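Local structure of hemolysin-related protein (Vibrio cholerae serotype O1, 6MLT) at residues A[16-21]-A[553-558]; A[291-296]-A[406-411]; A[520-525]-A[538-543]. The protein is a secreted, metal-binding protein of the biofilm matrix that probably helps biofilms adhere to surfaces, with a lectin domain likely to bind carbohydrate. All coordinates share one frame; numbering follows the deposited sequence.

Interaction 1 of 3, residues A[16-21]-A[553-558]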
loop_
_atom_site.group_PDB
_atom_site.type_symbol
_atom_site.label_atom_id
_atom_site.label_comp_id
_atom_site.label_asym_id
_atom_site.label_seq_id
_atom_site.Cartn_x
_atom_site.Cartn_y
_atom_site.Cartn_z
ATOM N N LYS A 16 11.671 23.346 -10.745
ATOM C CA LYS A 16 10.376 23.932 -11.062
ATOM C C LYS A 16 10.152 25.223 -10.284
ATOM O O LYS A 16 9.851 26.263 -10.878
ATOM C CB LYS A 16 9.265 22.926 -10.761
ATOM C CG LYS A 16 7.863 23.415 -11.080
ATOM C CD LYS A 16 6.856 22.297 -10.848
ATOM C CE LYS A 16 5.441 22.711 -11.194
ATOM N NZ LYS A 16 4.546 21.523 -11.249
ATOM N N TRP A 17 10.277 25.166 -8.958
ATOM C CA TRP A 17 10.341 26.369 -8.138
ATOM C C TRP A 17 10.985 26.012 -6.808
ATOM O O TRP A 17 11.156 24.839 -6.472
ATOM C CB TRP A 17 8.958 27.010 -7.919
ATOM C CG TRP A 17 7.851 26.140 -7.320
ATOM C CD1 TRP A 17 6.789 25.609 -7.991
ATOM C CD2 TRP A 17 7.675 25.760 -5.939
ATOM N NE1 TRP A 17 5.975 24.916 -7.130
ATOM C CE2 TRP A 17 6.495 24.989 -5.866
ATOM C CE3 TRP A 17 8.403 25.989 -4.769
ATOM C CZ2 TRP A 17 6.020 24.453 -4.663
ATOM C CZ3 TRP A 17 7.937 25.451 -3.574
ATOM C CH2 TRP A 17 6.758 24.690 -3.532
ATOM N N SER A 18 11.345 27.049 -6.050
ATOM C CA SER A 18 11.861 26.871 -4.703
ATOM C C SER A 18 11.300 27.965 -3.810
ATOM O O SER A 18 10.934 29.048 -4.280
ATOM C CB SER A 18 13.400 26.890 -4.665
ATOM O OG SER A 18 13.906 28.168 -4.989
ATOM N N TRP A 19 11.213 27.654 -2.523
ATOM C CA TRP A 19 10.834 28.603 -1.489
ATOM C C TRP A 19 11.933 28.602 -0.439
ATOM O O TRP A 19 12.344 27.535 0.028
ATOM C CB TRP A 19 9.484 28.230 -0.859
ATOM C CG TRP A 19 9.058 29.137 0.249
ATOM C CD1 TRP A 19 8.195 30.193 0.163
ATOM C CD2 TRP A 19 9.483 29.081 1.618
ATOM N NE1 TRP A 19 8.062 30.796 1.387
ATOM C CE2 TRP A 19 8.838 30.130 2.298
ATOM C CE3 TRP A 19 10.344 28.241 2.332
ATOM C CZ2 TRP A 19 9.031 30.368 3.656
ATOM C CZ3 TRP A 19 10.540 28.483 3.678
ATOM C CH2 TRP A 19 9.885 29.536 4.327
ATOM N N SER A 20 12.408 29.788 -0.070
ATOM C CA SER A 20 13.475 29.884 0.919
ATOM C C SER A 20 13.323 31.059 1.864
ATOM O O SER A 20 14.112 31.167 2.809
ATOM C CB SER A 20 14.838 29.983 0.224
ATOM O OG SER A 20 15.113 28.799 -0.507
ATOM N N THR A 21 12.343 31.930 1.662
ATOM C CA THR A 21 12.229 33.126 2.479
ATOM C C THR A 21 10.798 33.637 2.427
ATOM O O THR A 21 10.016 33.265 1.551
ATOM C CB THR A 21 13.195 34.216 2.012
ATOM O OG1 THR A 21 13.022 35.378 2.829
ATOM C CG2 THR A 21 12.937 34.571 0.552
ATOM N N GLY A 553 14.727 25.354 2.826
ATOM C CA GLY A 553 13.372 25.654 2.399
ATOM C C GLY A 553 12.733 24.457 1.721
ATOM O O GLY A 553 12.830 23.323 2.207
ATOM N N VAL A 554 12.082 24.718 0.594
ATOM C CA VAL A 554 11.362 23.703 -0.174
ATOM C C VAL A 554 11.784 23.838 -1.628
ATOM O O VAL A 554 11.747 24.941 -2.187
ATOM C CB VAL A 554 9.834 23.852 -0.035
ATOM C CG1 VAL A 554 9.111 22.774 -0.846
ATOM C CG2 VAL A 554 9.419 23.784 1.428
ATOM N N PHE A 555 12.155 22.720 -2.236
ATOM C CA PHE A 555 12.661 22.700 -3.599
ATOM C C PHE A 555 11.870 21.674 -4.391
ATOM O O PHE A 555 11.731 20.524 -3.963
ATOM C CB PHE A 555 14.167 22.404 -3.611
ATOM C CG PHE A 555 14.977 23.515 -3.011
ATOM C CD1 PHE A 555 14.992 23.710 -1.642
ATOM C CD2 PHE A 555 15.663 24.403 -3.815
ATOM C CE1 PHE A 555 15.702 24.762 -1.086
ATOM C CE2 PHE A 555 16.369 25.453 -3.262
ATOM C CZ PHE A 555 16.387 25.629 -1.899
ATOM N N VAL A 556 11.327 22.110 -5.523
ATOM C CA VAL A 556 10.446 21.296 -6.345
ATOM C C VAL A 556 11.067 21.181 -7.727
ATOM O O VAL A 556 11.413 22.194 -8.342
ATOM C CB VAL A 556 9.030 21.897 -6.420
ATOM C CG1 VAL A 556 8.124 21.057 -7.317
ATOM C CG2 VAL A 556 8.440 22.002 -5.015
ATOM N N TYR A 557 11.188 19.948 -8.213
ATOM C CA TYR A 557 11.829 19.646 -9.477
ATOM C C TYR A 557 10.839 18.970 -10.411
ATOM O O TYR A 557 9.813 18.438 -9.983
ATOM C CB TYR A 557 13.047 18.740 -9.265
ATOM C CG TYR A 557 14.119 19.394 -8.422
ATOM C CD1 TYR A 557 14.063 19.363 -7.032
ATOM C CD2 TYR A 557 15.171 20.075 -9.019
ATOM C CE1 TYR A 557 15.042 19.973 -6.265
ATOM C CE2 TYR A 557 16.144 20.683 -8.266
ATOM C CZ TYR A 557 16.080 20.630 -6.893
ATOM O OH TYR A 557 17.062 21.254 -6.152
ATOM N N GLU A 558 11.179 18.982 -11.693
ATOM C CA GLU A 558 10.400 18.313 -12.721
ATOM C C GLU A 558 11.359 17.668 -13.708
ATOM O O GLU A 558 12.558 17.962 -13.729
ATOM C CB GLU A 558 9.461 19.295 -13.428
ATOM C CG GLU A 558 10.171 20.472 -14.071
ATOM C CD GLU A 558 9.213 21.406 -14.777
ATOM O OE1 GLU A 558 8.425 20.920 -15.613
ATOM O OE2 GLU A 558 9.240 22.619 -14.489
#
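This contact is consistent with the "Velcro" closure of a beta-propeller: Trp17 and Trp19, on a strand near the N-terminus, pair with Val556 and Val554, on a strand from the C-terminal part of the chain. The two strands are antiparallel, and the N-terminal one completes a blade built from C-terminal strands. Trp19 and Val554 form a hydrogen-bonded pair. Trp19 N lies 2.8 Å from Val554 O, and Val554 N lies 2.9 Å from Trp19 O. Beyond the non-hydrogen-bonded pair Ser18-Phe555 the register is broken by a classic beta bulge. Here Val556 O accepts two N-H groups, Lys16 N at 2.7 Å and Trp17 N at 3.2 Å. Val556 N binds back to Trp17 O.

The first torsion of Trp17 (chi1 56°) swings the indole across toward strand 553-558, bringing its six-membered ring under a valine methyl. Val556 CG2 sits over one face of that ring, 3.5 Å from its centroid, in a CH-pi contact. Val554 CG1 meets the same ring obliquely, 4.0 Å from Trp17 CZ3. On the other face of the sheet, Ser18 CB packs 3.5 Å from Phe555 CD2. Lys16 runs extended beside Val556. Its NZ makes a salt bridge to Glu530 and a hydrogen bond to Ser536 OG. Trp17 NE1 is held by Gly78 O.

Strand 536-541 hydrogen-bonds to the other edge of strand 553-558. Strands 56-63 and 71-76 pack on the face that carries the tryptophans, where Leu76 touches Trp17, Trp19 and Val554.

Interaction 2 of 3, residues A[291-296]-A[406-411]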
loop_
_atom_site.group_PDB
_atom_site.type_symbol
_atom_site.label_atom_id
_atom_site.label_comp_id
_atom_site.label_asym_id
_atom_site.label_seq_id
_atom_site.Cartn_x
_atom_site.Cartn_y
_atom_site.Cartn_z
ATOM N N THR A 291 0.446 -15.802 -11.929
ATOM C CA THR A 291 0.325 -17.142 -12.487
ATOM C C THR A 291 -0.694 -17.101 -13.621
ATOM O O THR A 291 -1.853 -16.735 -13.403
ATOM C CB THR A 291 -0.095 -18.140 -11.406
ATOM O OG1 THR A 291 0.816 -18.062 -10.303
ATOM C CG2 THR A 291 -0.099 -19.559 -11.948
ATOM N N THR A 292 -0.261 -17.471 -14.825
ATOM C CA THR A 292 -1.069 -17.331 -16.029
ATOM C C THR A 292 -1.119 -18.650 -16.792
ATOM O O THR A 292 -0.239 -19.503 -16.661
ATOM C CB THR A 292 -0.515 -16.228 -16.943
ATOM O OG1 THR A 292 -1.268 -16.186 -18.161
ATOM C CG2 THR A 292 0.952 -16.482 -17.269
ATOM N N VAL A 293 -2.162 -18.797 -17.610
ATOM C CA VAL A 293 -2.350 -20.019 -18.384
ATOM C C VAL A 293 -1.313 -20.081 -19.495
ATOM O O VAL A 293 -1.136 -19.122 -20.257
ATOM C CB VAL A 293 -3.775 -20.077 -18.960
ATOM C CG1 VAL A 293 -3.922 -21.255 -19.913
ATOM C CG2 VAL A 293 -4.799 -20.170 -17.844
ATOM N N ASP A 294 -0.631 -21.223 -19.603
ATOM C CA ASP A 294 0.348 -21.412 -20.666
ATOM C C ASP A 294 0.301 -22.812 -21.266
ATOM O O ASP A 294 1.147 -23.138 -22.107
ATOM C CB ASP A 294 1.765 -21.117 -20.150
ATOM C CG ASP A 294 2.095 -21.871 -18.881
ATOM O OD1 ASP A 294 1.881 -23.101 -18.845
ATOM O OD2 ASP A 294 2.575 -21.232 -17.919
ATOM N N ALA A 295 -0.655 -23.650 -20.874
ATOM C CA ALA A 295 -0.775 -24.977 -21.461
ATOM C C ALA A 295 -2.148 -25.536 -21.121
ATOM O O ALA A 295 -2.872 -24.996 -20.279
ATOM C CB ALA A 295 0.331 -25.911 -20.965
ATOM N N GLN A 296 -2.493 -26.638 -21.781
ATOM C CA GLN A 296 -3.800 -27.245 -21.594
ATOM C C GLN A 296 -3.717 -28.736 -21.879
ATOM O O GLN A 296 -2.818 -29.213 -22.578
ATOM C CB GLN A 296 -4.847 -26.587 -22.497
ATOM C CG GLN A 296 -4.520 -26.674 -23.972
ATOM C CD GLN A 296 -5.408 -25.789 -24.811
ATOM O OE1 GLN A 296 -5.976 -24.813 -24.317
ATOM N NE2 GLN A 296 -5.538 -26.121 -26.086
ATOM N N GLN A 406 0.167 -25.324 -11.934
ATOM C CA GLN A 406 -1.069 -25.467 -11.178
ATOM C C GLN A 406 -2.257 -25.458 -12.129
ATOM O O GLN A 406 -2.210 -24.844 -13.200
ATOM C CB GLN A 406 -1.258 -24.333 -10.153
ATOM C CG GLN A 406 -0.519 -24.520 -8.846
ATOM C CD GLN A 406 -0.904 -23.482 -7.801
ATOM O OE1 GLN A 406 -1.813 -22.674 -8.011
ATOM N NE2 GLN A 406 -0.217 -23.503 -6.667
ATOM N N LEU A 407 -3.328 -26.133 -11.716
ATOM C CA LEU A 407 -4.608 -26.036 -12.409
ATOM C C LEU A 407 -5.181 -24.636 -12.214
ATOM O O LEU A 407 -5.369 -24.196 -11.076
ATOM C CB LEU A 407 -5.582 -27.077 -11.867
ATOM C CG LEU A 407 -6.996 -27.058 -12.451
ATOM C CD1 LEU A 407 -6.964 -27.435 -13.928
ATOM C CD2 LEU A 407 -7.906 -27.995 -11.662
ATOM N N LEU A 408 -5.480 -23.948 -13.319
ATOM C CA LEU A 408 -5.974 -22.580 -13.263
ATOM C C LEU A 408 -7.396 -22.407 -13.773
ATOM O O LEU A 408 -8.006 -21.367 -13.500
ATOM C CB LEU A 408 -5.061 -21.654 -14.074
ATOM C CG LEU A 408 -3.603 -21.580 -13.632
ATOM C CD1 LEU A 408 -2.832 -20.644 -14.552
ATOM C CD2 LEU A 408 -3.488 -21.130 -12.179
ATOM N N GLY A 409 -7.922 -23.366 -14.523
ATOM C CA GLY A 409 -9.282 -23.257 -15.019
ATOM C C GLY A 409 -9.616 -24.423 -15.924
ATOM O O GLY A 409 -8.871 -25.404 -16.008
ATOM N N MET A 410 -10.754 -24.301 -16.608
ATOM C CA MET A 410 -11.205 -25.331 -17.532
ATOM C C MET A 410 -11.944 -24.684 -18.695
ATOM O O MET A 410 -12.583 -23.642 -18.538
ATOM C CB MET A 410 -12.137 -26.343 -16.852
ATOM C CG MET A 410 -11.543 -27.074 -15.651
ATOM S SD MET A 410 -12.747 -28.158 -14.834
ATOM C CE MET A 410 -13.168 -29.279 -16.162
ATOM N N ASN A 411 -11.849 -25.310 -19.865
ATOM C CA ASN A 411 -12.812 -25.076 -20.932
ATOM C C ASN A 411 -13.936 -26.091 -20.774
ATOM O O ASN A 411 -13.690 -27.268 -20.493
ATOM C CB ASN A 411 -12.161 -25.198 -22.310
ATOM C CG ASN A 411 -11.220 -24.046 -22.617
ATOM O OD1 ASN A 411 -11.455 -22.911 -22.211
ATOM N ND2 ASN A 411 -10.144 -24.340 -23.338
HETATM O O HOH W 1 -8.001 -22.888 -24.777
#
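Leu408 meets Thr291, Thr292 and Val293 at the surface of the beta-prism lectin domain. Its side chain carries nearly all of the direct contact. At the root, Leu408 CB lies 4.1 Å from Val293 CG2. Chi1 (-60°) turns CG toward the segment 291-296, and chi2 (179°) then spreads CD1 and CD2 over it. The first methyl, Leu408 CD1, rests on the backbone, 3.5 Å from Thr292 C. Leu408 CD1 is also 3.6 Å from Val293 N. The same methyl packs against a side chain, with Leu408 CD1 3.9 Å from Val293 CG2. The valine and leucine side chains run alongside each other, pointing opposite ways. The second methyl, Leu408 CD2, meets Thr291 CG2 at 3.7 Å. Thr291 is poorly ordered, so this end of the contact is less well defined.

A second, polar link lies farther along. One water donates to Gln296 OE1 at 2.8 Å and accepts from Asn411 ND2 at 3.0 Å. The two amides do not bond directly. Asn411 ND2 also bonds to Gln430 OE1, which gives this nitrogen two partners.

The strands 295-301 and 405-413 are not neighbours in their sheet, because strand 428-435 runs between them. Both segments bulge against it: Asp294 and Ala295 face Val433, while Leu408 and Gly409 face Leu432. The Gln296-water-Asn411 link spans strand 428-435, while Leu408 packs on the residues leading into strand 295-301.

No hydrogen bond passes directly from one segment to the other. The association rests on dispersion contacts of one leucine and on a single water-mediated amide link, at a largely exposed surface away from the metal sites.

Interaction 3 of 3, residues A[520-525]-A[538-543]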
loop_
_atom_site.group_PDB
_atom_site.type_symbol
_atom_site.label_atom_id
_atom_site.label_comp_id
_atom_site.label_asym_id
_atom_site.label_seq_id
_atom_site.Cartn_x
_atom_site.Cartn_y
_atom_site.Cartn_z
ATOM N N LEU A 520 16.094 14.135 9.988
ATOM C CA LEU A 520 15.316 13.487 11.026
ATOM C C LEU A 520 14.734 12.245 10.383
ATOM O O LEU A 520 15.449 11.248 10.192
ATOM C CB LEU A 520 14.268 14.454 11.587
ATOM C CG LEU A 520 14.807 15.600 12.439
ATOM C CD1 LEU A 520 13.683 16.592 12.698
ATOM C CD2 LEU A 520 15.383 15.071 13.739
ATOM N N TRP A 521 13.460 12.268 9.975
ATOM C CA TRP A 521 12.868 11.147 9.254
ATOM C C TRP A 521 12.055 11.619 8.050
ATOM O O TRP A 521 11.151 10.902 7.602
ATOM C CB TRP A 521 12.006 10.297 10.207
ATOM C CG TRP A 521 11.164 11.123 11.118
ATOM C CD1 TRP A 521 9.884 11.546 10.900
ATOM C CD2 TRP A 521 11.549 11.649 12.393
ATOM N NE1 TRP A 521 9.449 12.300 11.964
ATOM C CE2 TRP A 521 10.453 12.387 12.888
ATOM C CE3 TRP A 521 12.715 11.574 13.160
ATOM C CZ2 TRP A 521 10.490 13.047 14.110
ATOM C CZ3 TRP A 521 12.747 12.231 14.383
ATOM C CH2 TRP A 521 11.640 12.953 14.844
ATOM N N GLU A 522 12.364 12.794 7.505
ATOM C CA GLU A 522 11.669 13.297 6.330
ATOM C C GLU A 522 12.030 12.461 5.103
ATOM O O GLU A 522 12.998 11.700 5.110
ATOM C CB GLU A 522 12.018 14.772 6.101
ATOM C CG GLU A 522 13.420 15.050 5.518
ATOM C CD GLU A 522 14.543 15.215 6.559
ATOM O OE1 GLU A 522 14.445 14.685 7.696
ATOM O OE2 GLU A 522 15.554 15.872 6.205
ATOM N N TYR A 523 11.236 12.603 4.044
ATOM C CA TYR A 523 11.558 11.978 2.772
ATOM C C TYR A 523 11.072 12.876 1.644
ATOM O O TYR A 523 10.217 13.743 1.856
ATOM C CB TYR A 523 10.942 10.572 2.649
ATOM C CG TYR A 523 9.463 10.483 2.980
ATOM C CD1 TYR A 523 8.508 10.992 2.116
ATOM C CD2 TYR A 523 9.025 9.878 4.150
ATOM C CE1 TYR A 523 7.146 10.922 2.415
ATOM C CE2 TYR A 523 7.657 9.791 4.456
ATOM C CZ TYR A 523 6.732 10.319 3.575
ATOM O OH TYR A 523 5.384 10.241 3.846
ATOM N N PRO A 524 11.604 12.706 0.438
ATOM C CA PRO A 524 11.061 13.434 -0.713
ATOM C C PRO A 524 9.740 12.822 -1.152
ATOM O O PRO A 524 9.458 11.646 -0.905
ATOM C CB PRO A 524 12.136 13.264 -1.797
ATOM C CG PRO A 524 13.303 12.587 -1.121
ATOM C CD PRO A 524 12.744 11.864 0.058
ATOM N N VAL A 525 8.931 13.639 -1.820
ATOM C CA VAL A 525 7.594 13.246 -2.265
ATOM C C VAL A 525 7.454 13.541 -3.751
ATOM O O VAL A 525 7.820 14.629 -4.211
ATOM C CB VAL A 525 6.502 13.987 -1.469
ATOM C CG1 VAL A 525 5.129 13.872 -2.152
ATOM C CG2 VAL A 525 6.450 13.451 -0.037
ATOM N N ILE A 538 9.228 16.857 -4.811
ATOM C CA ILE A 538 9.223 17.851 -3.736
ATOM C C ILE A 538 10.146 17.378 -2.621
ATOM O O ILE A 538 10.010 16.246 -2.141
ATOM C CB ILE A 538 7.802 18.068 -3.188
ATOM C CG1 ILE A 538 6.846 18.482 -4.312
ATOM C CG2 ILE A 538 7.808 19.126 -2.067
ATOM C CD1 ILE A 538 5.502 17.801 -4.253
ATOM N N MET A 539 11.048 18.254 -2.170
ATOM C CA MET A 539 11.938 17.916 -1.070
ATOM C C MET A 539 12.177 19.136 -0.192
ATOM O O MET A 539 12.091 20.283 -0.644
ATOM C CB MET A 539 13.277 17.357 -1.576
ATOM C CG MET A 539 14.118 18.330 -2.363
ATOM S SD MET A 539 15.506 17.517 -3.191
ATOM C CE MET A 539 14.639 16.609 -4.470
ATOM N N VAL A 540 12.482 18.876 1.074
ATOM C CA VAL A 540 12.713 19.931 2.053
ATOM C C VAL A 540 14.194 19.969 2.398
ATOM O O VAL A 540 14.908 18.969 2.270
ATOM C CB VAL A 540 11.839 19.722 3.307
ATOM C CG1 VAL A 540 10.375 19.623 2.908
ATOM C CG2 VAL A 540 12.275 18.470 4.071
ATOM N N ALA A 541 14.659 21.139 2.829
ATOM C CA ALA A 541 16.078 21.351 3.054
ATOM C C ALA A 541 16.292 22.286 4.232
ATOM O O ALA A 541 15.440 23.124 4.556
ATOM C CB ALA A 541 16.765 21.928 1.812
ATOM N N ASN A 542 17.455 22.133 4.859
ATOM C CA ASN A 542 17.891 23.010 5.930
ATOM C C ASN A 542 19.408 23.061 5.903
ATOM O O ASN A 542 20.067 22.114 5.457
ATOM C CB ASN A 542 17.379 22.526 7.289
ATOM C CG ASN A 542 17.747 21.085 7.558
ATOM O OD1 ASN A 542 18.856 20.791 8.011
ATOM N ND2 ASN A 542 16.823 20.174 7.268
ATOM N N ASP A 543 19.960 24.171 6.395
ATOM C CA ASP A 543 21.398 24.393 6.324
ATOM C C ASP A 543 21.950 24.982 7.615
ATOM O O ASP A 543 22.999 25.636 7.600
ATOM C CB ASP A 543 21.755 25.300 5.138
ATOM C CG ASP A 543 21.030 26.635 5.170
ATOM O OD1 ASP A 543 20.391 26.955 6.195
ATOM O OD2 ASP A 543 21.108 27.369 4.156
HETATM O O HOH W 2 15.655 16.508 3.486
HETATM O O HOH W 3 11.912 15.958 1.511
#
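Val525 and Ile538 form an antiparallel hydrogen-bonded pair at the start of strand 525-527, an outermost strand of a four-stranded sheet consistent with a propeller blade. Val525 N is 2.8 Å from Ile538 O, and Ile538 N is 2.7 Å from Val525 O. Both bonds are nearly straight. Ile538 O also takes a CA-H...O contact from Pro524, with Pro524 CA 3.3 Å away. Pro524 CB packs on Met539 CB.

On the N-terminal side of Pro524 the chains separate, and waters link them. Val540 N donates to one water at 3.0 Å, and that water makes a weak bond to Tyr523 O. Val540 O accepts from another water at 2.8 Å, which also donates to Glu522 OE2. Both backbone polar atoms of buried Val540 thus have water partners. Glu522 CG packs on Val540 CG2 at 3.9 Å.

Further out, the glutamate itself is held in place. A bend at chi2 (-89°) turns its carboxylate so that OE1 meets Leu520 N, while OE2 meets Ser517 OG and the water. Met499, on strand 498-502, touches both Pro524 and Met539. On the far edge of strand 536-541 lies strand 553-559. Within the carboxylate, Glu522 OE1 uses its syn lone pair to accept Leu520 N at 2.9 Å.

Interactions 1 and 3 belong to the same antiparallel sheet, with centres about 11 Å apart. Strands 536-541 and 553-559 join them side by side: Gly553 N lies 2.9 Å from Ala541 O, and Phe555 N lies 2.9 Å from Met539 O. Interaction 3 is nested in the loop that interaction 1 closes. Trp17 lies about 9 Å and Ile538 about 12 Å from a bound calcium ion, measured from their side chains, too far to be ligands. Interaction 2 is also nested within interaction 1 but lies in the lectin domain, on the opposite side of the chain's centre. Its centre is about 52 Å from that of interaction 1 and about 48 Å from that of interaction 3.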